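Local coordinates for protein putative isocitrate dehydrogenase, NAD-dependent (Methylococcus capsulatus, PDB 6LKY) that probably oxidises isocitrate as a magnesium- and NAD-dependent dehydrogenase, and binds NAD, at residues A[149-152]-A[153-157]; A[176-179]-A[180-183]; A[329-332]-A[333-336]. The protein carries 1 engineered substitution. All coordinates share one frame; numbering follows the deposited sequence.

Contact 1. Residues A[149-152]-A[153-157]; sequences GSER and IIRYA
Ile154 lies against the carbonyl of Ser150 one helical turn earlier, with its CD1 3.3 Å from Ser150 O and 4.3 Å from Ser150 CB. Its CG1 stands beside its own backbone N (chi1 -67°), which brings that branch back along the preceding turn. Ile153 uses its CG2 methyl, which approaches Ser150 O to 3.4 Å. These two isoleucines form the tight, buried flank. They belong to helix 147-163 of the isocitrate/isopropylmalate dehydrogenase fold, where both pack on Phe185 of helix 181-193 and Ile153 also reaches strands 92-98 and 111-117. Regular i to i+4 backbone bonds run beneath the side chains, among them Arg155 N to Glu151 O at 2.9 Å. The other flank is looser and partly open to solvent. There the guanidinium of Arg155 swings obliquely past the aliphatic base of Glu151, its NH1 4.0 Å from Glu151 CB. The charged ends do not close into a salt bridge, since Glu151 OE1 stays 4.2 Å from Arg155 NH1. Each has a mate of its own instead: Lys148 pairs with the glutamate, and Glu195 with the arginine.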
ATOM      1  N   GLY A 149      11.886   4.103  19.687  1.00 25.98           N
ATOM      2  CA  GLY A 149      10.912   4.615  18.728  1.00 25.93           C
ATOM      3  C   GLY A 149       9.681   3.737  18.615  1.00 24.36           C
ATOM      4  O   GLY A 149       8.543   4.232  18.607  1.00 28.25           O
ATOM      5  N   SER A 150       9.890   2.417  18.565  1.00 28.96           N
ATOM      6  CA  SER A 150       8.766   1.486  18.487  1.00 31.05           C
ATOM      7  C   SER A 150       7.921   1.527  19.754  1.00 27.45           C
ATOM      8  O   SER A 150       6.684   1.543  19.692  1.00 29.42           O
ATOM      9  CB  SER A 150       9.280   0.067  18.240  1.00 23.19           C
ATOM     10  OG  SER A 150      10.188   0.054  17.168  1.00 29.82           O
ATOM     11  N   GLU A 151       8.581   1.491  20.914  1.00 27.32           N
ATOM     12  CA  GLU A 151       7.874   1.547  22.188  1.00 34.94           C
ATOM     13  C   GLU A 151       6.970   2.764  22.261  1.00 32.21           C
ATOM     14  O   GLU A 151       5.792   2.664  22.633  1.00 28.11           O
ATOM     15  CB  GLU A 151       8.870   1.564  23.349  1.00 26.68           C
ATOM     16  CG  GLU A 151       9.424   0.198  23.705  1.00 34.81           C
ATOM     17  CD  GLU A 151      10.584   0.301  24.670  1.00 41.90           C
ATOM     18  OE1 GLU A 151      10.845   1.433  25.123  1.00 50.77           O
ATOM     19  OE2 GLU A 151      11.238  -0.733  24.966  1.00 39.83           O
ATOM     20  N   ARG A 152       7.505   3.932  21.913  1.00 25.37           N
ATOM     21  CA  ARG A 152       6.705   5.130  22.110  1.00 24.68           C
ATOM     22  C   ARG A 152       5.550   5.200  21.113  1.00 29.85           C
ATOM     23  O   ARG A 152       4.438   5.591  21.496  1.00 25.18           O
ATOM     24  CB  ARG A 152       7.590   6.382  22.063  1.00 32.07           C
ATOM     25  CG  ARG A 152       8.287   6.678  20.737  1.00 30.19           C
ATOM     26  CD  ARG A 152       9.122   7.965  20.849  1.00 30.34           C
ATOM     27  NE  ARG A 152       9.838   8.268  19.610  1.00 27.81           N
ATOM     28  CZ  ARG A 152      10.679   9.288  19.466  1.00 34.25           C
ATOM     29  NH1 ARG A 152      10.911  10.107  20.484  1.00 28.94           N
ATOM     30  NH2 ARG A 152      11.276   9.501  18.299  1.00 28.65           N
ATOM     31  N   ILE A 153       5.752   4.773  19.851  1.00 24.72           N
ATOM     32  CA  ILE A 153       4.616   4.850  18.921  1.00 24.43           C
ATOM     33  C   ILE A 153       3.537   3.827  19.287  1.00 19.16           C
ATOM     34  O   ILE A 153       2.332   4.114  19.184  1.00 22.33           O
ATOM     35  CB  ILE A 153       5.060   4.726  17.441  1.00 25.23           C
ATOM     36  CG1 ILE A 153       3.911   5.155  16.515  1.00 19.14           C
ATOM     37  CG2 ILE A 153       5.482   3.304  17.059  1.00 21.32           C
ATOM     38  CD1 ILE A 153       3.511   6.628  16.665  1.00 22.05           C
ATOM     39  N   ILE A 154       3.928   2.638  19.756  1.00 25.32           N
ATOM     40  CA  ILE A 154       2.905   1.638  20.060  1.00 29.04           C
ATOM     41  C   ILE A 154       2.159   1.999  21.348  1.00 28.49           C
ATOM     42  O   ILE A 154       0.925   1.852  21.429  1.00 28.24           O
ATOM     43  CB  ILE A 154       3.523   0.228  20.116  1.00 31.91           C
ATOM     44  CG1 ILE A 154       4.004  -0.196  18.712  1.00 30.29           C
ATOM     45  CG2 ILE A 154       2.494  -0.787  20.688  1.00 24.56           C
ATOM     46  CD1 ILE A 154       5.174  -1.206  18.712  1.00 21.76           C
ATOM     47  N   ARG A 155       2.877   2.498  22.368  1.00 24.02           N
ATOM     48  CA  ARG A 155       2.179   3.008  23.543  1.00 28.81           C
ATOM     49  C   ARG A 155       1.261   4.166  23.174  1.00 31.74           C
ATOM     50  O   ARG A 155       0.146   4.264  23.704  1.00 32.14           O
ATOM     51  CB  ARG A 155       3.171   3.448  24.622  1.00 30.47           C
ATOM     52  CG  ARG A 155       3.934   2.309  25.262  1.00 35.60           C
ATOM     53  CD  ARG A 155       4.374   2.643  26.669  1.00 39.04           C
ATOM     54  NE  ARG A 155       4.814   1.440  27.365  1.00 37.37           N
ATOM     55  CZ  ARG A 155       6.085   1.069  27.451  1.00 50.66           C
ATOM     56  NH1 ARG A 155       7.028   1.833  26.911  1.00 44.91           N
ATOM     57  NH2 ARG A 155       6.414  -0.045  28.094  1.00 49.18           N
ATOM     58  N   TYR A 156       1.703   5.062  22.277  1.00 27.66           N
ATOM     59  CA  TYR A 156       0.813   6.140  21.853  1.00 25.22           C
ATOM     60  C   TYR A 156      -0.464   5.582  21.252  1.00 29.64           C
ATOM     61  O   TYR A 156      -1.550   6.111  21.506  1.00 31.55           O
ATOM     62  CB  TYR A 156       1.484   7.081  20.848  1.00 29.83           C
ATOM     63  CG  TYR A 156       0.595   8.274  20.506  1.00 22.79           C
ATOM     64  CD1 TYR A 156      -0.477   8.144  19.636  1.00 24.72           C
ATOM     65  CD2 TYR A 156       0.820   9.517  21.079  1.00 29.16           C
ATOM     66  CE1 TYR A 156      -1.301   9.206  19.349  1.00 22.00           C
ATOM     67  CE2 TYR A 156       0.007  10.596  20.785  1.00 23.63           C
ATOM     68  CZ  TYR A 156      -1.054  10.430  19.927  1.00 29.65           C
ATOM     69  OH  TYR A 156      -1.878  11.493  19.626  1.00 32.33           O
ATOM     70  N   ALA A 157      -0.357   4.528  20.435  1.00 24.09           N
ATOM     71  CA  ALA A 157      -1.557   3.974  19.812  1.00 27.22           C
ATOM     72  C   ALA A 157      -2.515   3.405  20.863  1.00 28.46           C
ATOM     73  O   ALA A 157      -3.729   3.625  20.795  1.00 23.60           O
ATOM     74  CB  ALA A 157      -1.179   2.899  18.782  1.00 21.16           C
TER

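Contact 2. Residues A[176-179]-A[180-183]; sequences NILK and CTSG
The turn that leads from strand 168-173 into helix 181-193 brings Leu178 against Thr181 and Ser182 in a buried contact. Leu178 CB meets Thr181 OG1 at 3.6 Å and Ser182 CB at 3.7 Å, so the base of the leucine, not its branched end, does the touching. Ser182 CB also presses on the leucine's carbonyl, 3.2 Å from Leu178 O. That same oxygen accepts the amide of Gly183 in an i to i+5 bond (Gly183 N to Leu178 O 3.0 Å); the donor lies in the carbonyl plane, but the hydrogen bond is bent, with an N-H...O angle of 138°. Gly183 CA makes a CA-H...O contact with Lys179 O at 3.2 Å, an approach so close that a CB on the glycine would clash with this oxygen. This wide turn leads into helix 181-193, just beyond a loop that carries part of an NAD pocket: Asn176 gives its ND2 to O2D of the dinucleotide. The long chain of Lys179 bends at its last torsion (chi4 -69°), which brings NZ back to a weak bond with Asn176 O at 3.3 Å. Its stronger partners are Gly75 O and Tyr77 O of the second subunit. Thr181 OG1 likewise bonds Ser141 of that subunit, whereas Ser182 OG takes the amide of Lys174 in its own chain.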
ATOM      1  N   ASN A 176       7.547 -11.148   8.066  1.00 17.15           N
ATOM      2  CA  ASN A 176       8.029 -12.363   7.418  1.00 20.28           C
ATOM      3  C   ASN A 176       9.227 -12.085   6.520  1.00 22.65           C
ATOM      4  O   ASN A 176      10.131 -12.927   6.419  1.00 26.80           O
ATOM      5  CB  ASN A 176       6.909 -13.059   6.635  1.00 17.76           C
ATOM      6  CG  ASN A 176       6.119 -12.120   5.721  1.00 27.33           C
ATOM      7  OD1 ASN A 176       6.216 -10.883   5.794  1.00 25.25           O
ATOM      8  ND2 ASN A 176       5.314 -12.721   4.854  1.00 21.38           N
ATOM      9  N   ILE A 177       9.269 -10.920   5.878  1.00 17.16           N
ATOM     10  CA  ILE A 177      10.375 -10.559   4.986  1.00 20.33           C
ATOM     11  C   ILE A 177      11.375  -9.647   5.679  1.00 18.58           C
ATOM     12  O   ILE A 177      12.585  -9.826   5.552  1.00 18.29           O
ATOM     13  CB  ILE A 177       9.838  -9.898   3.696  1.00 20.04           C
ATOM     14  CG1 ILE A 177       8.807 -10.809   3.025  1.00 23.00           C
ATOM     15  CG2 ILE A 177      11.009  -9.528   2.763  1.00 17.92           C
ATOM     16  CD1 ILE A 177       9.355 -12.186   2.669  1.00 25.26           C
ATOM     17  N   LEU A 178      10.878  -8.622   6.367  1.00 21.10           N
ATOM     18  CA  LEU A 178      11.714  -7.704   7.135  1.00 21.18           C
ATOM     19  C   LEU A 178      11.786  -8.224   8.569  1.00 22.19           C
ATOM     20  O   LEU A 178      11.115  -7.738   9.487  1.00 21.98           O
ATOM     21  CB  LEU A 178      11.154  -6.287   7.054  1.00 23.09           C
ATOM     22  CG  LEU A 178      11.062  -5.748   5.624  1.00 24.12           C
ATOM     23  CD1 LEU A 178      10.366  -4.389   5.552  1.00 23.34           C
ATOM     24  CD2 LEU A 178      12.467  -5.667   5.010  1.00 20.15           C
ATOM     25  N   LYS A 179      12.590  -9.281   8.729  1.00 17.65           N
ATOM     26  CA  LYS A 179      12.632 -10.009   9.999  1.00 23.67           C
ATOM     27  C   LYS A 179      13.245  -9.179  11.123  1.00 26.58           C
ATOM     28  O   LYS A 179      12.861  -9.338  12.287  1.00 28.43           O
ATOM     29  CB  LYS A 179      13.393 -11.328   9.825  1.00 28.97           C
ATOM     30  CG  LYS A 179      12.666 -12.354   8.934  1.00 30.01           C
ATOM     31  CD  LYS A 179      13.409 -13.693   8.902  1.00 36.77           C
ATOM     32  CE  LYS A 179      12.777 -14.687   7.923  1.00 32.31           C
ATOM     33  NZ  LYS A 179      11.434 -15.188   8.364  1.00 31.06           N
ATOM     34  N   CYS A 180      14.181  -8.285  10.804  1.00 27.46           N
ATOM     35  CA  CYS A 180      14.847  -7.512  11.844  1.00 22.95           C
ATOM     36  C   CYS A 180      14.072  -6.259  12.220  1.00 21.37           C
ATOM     37  O   CYS A 180      13.799  -6.047  13.399  1.00 26.98           O
ATOM     38  CB  CYS A 180      16.270  -7.144  11.403  1.00 23.68           C
ATOM     39  SG  CYS A 180      17.345  -8.602  11.318  1.00 30.50           S
ATOM     40  N   THR A 181      13.736  -5.412  11.242  1.00 22.59           N
ATOM     41  CA  THR A 181      13.088  -4.134  11.537  1.00 22.11           C
ATOM     42  C   THR A 181      11.610  -4.323  11.866  1.00 24.43           C
ATOM     43  O   THR A 181      11.152  -4.007  12.973  1.00 25.60           O
ATOM     44  CB  THR A 181      13.248  -3.185  10.338  1.00 24.79           C
ATOM     45  OG1 THR A 181      12.889  -3.883   9.144  1.00 18.50           O
ATOM     46  CG2 THR A 181      14.694  -2.699  10.208  1.00 19.25           C
ATOM     47  N   SER A 182      10.844  -4.819  10.894  1.00 21.18           N
ATOM     48  CA  SER A 182       9.437  -5.117  11.147  1.00 22.47           C
ATOM     49  C   SER A 182       9.285  -6.151  12.258  1.00 22.90           C
ATOM     50  O   SER A 182       8.351  -6.073  13.060  1.00 21.50           O
ATOM     51  CB  SER A 182       8.770  -5.621   9.870  1.00 20.67           C
ATOM     52  OG  SER A 182       7.625  -4.884   9.587  1.00 24.84           O
ATOM     53  N   GLY A 183      10.182  -7.144  12.298  1.00 21.76           N
ATOM     54  CA  GLY A 183      10.114  -8.159  13.345  1.00 24.79           C
ATOM     55  C   GLY A 183      10.282  -7.588  14.745  1.00 24.75           C
ATOM     56  O   GLY A 183       9.573  -7.985  15.672  1.00 23.35           O
TER

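Contact 3. Residues A[329-332]-A[333-336]; sequences MAEA and IVER
Four successive i to i+4 bonds make residues 329-336 a regular alpha-helix, the one from Glu335 N to Glu331 O being 2.9 Å long with an N-H...O angle of 164°. On the buried side Ile333 leans back over the previous turn: its CG1 lies beside the backbone N (chi1 -65°), and CD1 thereby reaches Met329 CG at 4.1 Å, the two side chains crossing obliquely. Replacing Ile333 with an alanine would probably leave Met329 CG without this methyl neighbour and open a gap toward Val23 and Val307. On the exposed side Glu331 bends at chi2 and brings OE1 alongside Val334 CG1, at 3.9 Å. The other oxygen, Glu331 OE2, comes within 2.8 Å of Glu335 OE1, the carboxylate planes 54° apart. Two carboxylates this close would probably repel unless they share a proton, and the spacing itself is doubtful. In the fold, helix 326-337 packs against three others: Ala330, Ile333 and Val334 rest on helix 13-26, Met329 and Ile333 touch both helix 294-310 and helix 278-290, and Arg336 lies along helix 294-310.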
ATOM      1  N   MET A 329     -16.715  26.799  -1.451  1.00 34.47           N
ATOM      2  CA  MET A 329     -16.880  25.777  -0.447  1.00 40.92           C
ATOM      3  C   MET A 329     -16.453  26.305   0.904  1.00 35.16           C
ATOM      4  O   MET A 329     -17.122  26.053   1.914  1.00 41.53           O
ATOM      5  CB  MET A 329     -16.090  24.540  -0.857  1.00 37.81           C
ATOM      6  CG  MET A 329     -16.355  23.384   0.045  1.00 39.67           C
ATOM      7  SD  MET A 329     -15.661  21.836  -0.535  1.00 38.42           S
ATOM      8  CE  MET A 329     -16.317  20.759   0.734  1.00 26.34           C
ATOM      9  N   ALA A 330     -15.378  27.108   0.924  1.00 35.17           N
ATOM     10  CA  ALA A 330     -14.954  27.723   2.176  1.00 44.02           C
ATOM     11  C   ALA A 330     -16.047  28.656   2.726  1.00 42.45           C
ATOM     12  O   ALA A 330     -16.316  28.660   3.930  1.00 35.92           O
ATOM     13  CB  ALA A 330     -13.629  28.480   1.982  1.00 36.04           C
ATOM     14  N   GLU A 331     -16.683  29.472   1.867  1.00 42.35           N
ATOM     15  CA  GLU A 331     -17.724  30.387   2.353  1.00 48.31           C
ATOM     16  C   GLU A 331     -18.921  29.627   2.869  1.00 44.43           C
ATOM     17  O   GLU A 331     -19.451  29.979   3.922  1.00 44.62           O
ATOM     18  CB  GLU A 331     -18.168  31.383   1.283  1.00 50.72           C
ATOM     19  CG  GLU A 331     -17.770  32.835   1.570  1.00 65.35           C
ATOM     20  CD  GLU A 331     -18.339  33.302   2.937  1.00 67.64           C
ATOM     21  OE1 GLU A 331     -17.526  33.774   3.778  1.00 69.74           O
ATOM     22  OE2 GLU A 331     -19.574  33.074   3.281  1.00 69.23           O
ATOM     23  N   ALA A 332     -19.319  28.550   2.172  1.00 45.52           N
ATOM     24  CA  ALA A 332     -20.400  27.687   2.661  1.00 40.81           C
ATOM     25  C   ALA A 332     -20.087  27.133   4.046  1.00 45.94           C
ATOM     26  O   ALA A 332     -20.936  27.154   4.957  1.00 56.23           O
ATOM     27  CB  ALA A 332     -20.663  26.538   1.682  1.00 47.32           C
ATOM     28  N   ILE A 333     -18.848  26.682   4.238  1.00 43.76           N
ATOM     29  CA  ILE A 333     -18.480  26.147   5.537  1.00 49.85           C
ATOM     30  C   ILE A 333     -18.477  27.252   6.587  1.00 40.51           C
ATOM     31  O   ILE A 333     -18.881  27.018   7.724  1.00 39.01           O
ATOM     32  CB  ILE A 333     -17.130  25.402   5.465  1.00 40.66           C
ATOM     33  CG1 ILE A 333     -17.247  24.171   4.562  1.00 40.43           C
ATOM     34  CG2 ILE A 333     -16.699  24.914   6.863  1.00 32.07           C
ATOM     35  CD1 ILE A 333     -15.906  23.606   4.112  1.00 30.39           C
ATOM     36  N   VAL A 334     -17.995  28.452   6.243  1.00 41.20           N
ATOM     37  CA  VAL A 334     -17.994  29.569   7.194  1.00 51.72           C
ATOM     38  C   VAL A 334     -19.417  29.883   7.639  1.00 49.84           C
ATOM     39  O   VAL A 334     -19.718  29.990   8.843  1.00 53.02           O
ATOM     40  CB  VAL A 334     -17.312  30.798   6.558  1.00 49.46           C
ATOM     41  CG1 VAL A 334     -17.685  32.080   7.292  1.00 51.99           C
ATOM     42  CG2 VAL A 334     -15.786  30.624   6.516  1.00 39.84           C
ATOM     43  N   GLU A 335     -20.329  29.945   6.672  1.00 47.72           N
ATOM     44  CA  GLU A 335     -21.717  30.252   6.974  1.00 54.79           C
ATOM     45  C   GLU A 335     -22.327  29.194   7.890  1.00 60.32           C
ATOM     46  O   GLU A 335     -23.087  29.528   8.810  1.00 65.78           O
ATOM     47  CB  GLU A 335     -22.506  30.365   5.668  1.00 55.26           C
ATOM     48  CG  GLU A 335     -22.184  31.633   4.848  1.00 58.50           C
ATOM     49  CD  GLU A 335     -22.643  31.553   3.397  1.00 69.03           C
ATOM     50  OE1 GLU A 335     -22.272  32.455   2.606  1.00 62.99           O
ATOM     51  OE2 GLU A 335     -23.366  30.592   3.050  1.00 70.59           O
ATOM     52  N   ARG A 336     -22.006  27.905   7.650  1.00 54.67           N
ATOM     53  CA  ARG A 336     -22.517  26.822   8.502  1.00 46.07           C
ATOM     54  C   ARG A 336     -21.876  26.809   9.884  1.00 49.54           C
ATOM     55  O   ARG A 336     -22.566  26.586  10.888  1.00 56.89           O
ATOM     56  CB  ARG A 336     -22.294  25.470   7.833  1.00 48.57           C
ATOM     57  CG  ARG A 336     -23.062  25.281   6.570  1.00 52.36           C
ATOM     58  CD  ARG A 336     -24.378  24.593   6.832  1.00 62.71           C
ATOM     59  NE  ARG A 336     -25.440  25.540   7.152  1.00 79.20           N
ATOM     60  CZ  ARG A 336     -26.589  25.212   7.732  1.00 80.62           C
ATOM     61  NH1 ARG A 336     -26.832  23.952   8.072  1.00 71.42           N
ATOM     62  NH2 ARG A 336     -27.500  26.148   7.969  1.00 72.46           N
TER

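In the fold
Contacts 1 and 2 lie on the same side of the chain's centre, about 17 Å apart between centres and about 6 Å between nearest atoms. They do not touch, but helix 181-193 ties them together: it begins in contact 2 and supplies Phe185, on which contact 1 packs. Of the three, only contact 2 is touched by the second subunit, and it holds Asn176 of an NAD pocket; the side chain of Lys179 is about 8 Å from bound NAD. Contact 3 lies on the opposite side of the chain's centre, with its centre about 38 Å from that of contact 1 and 47 Å from that of contact 2; the side chain of Met329 is about 8 Å from a different NAD molecule.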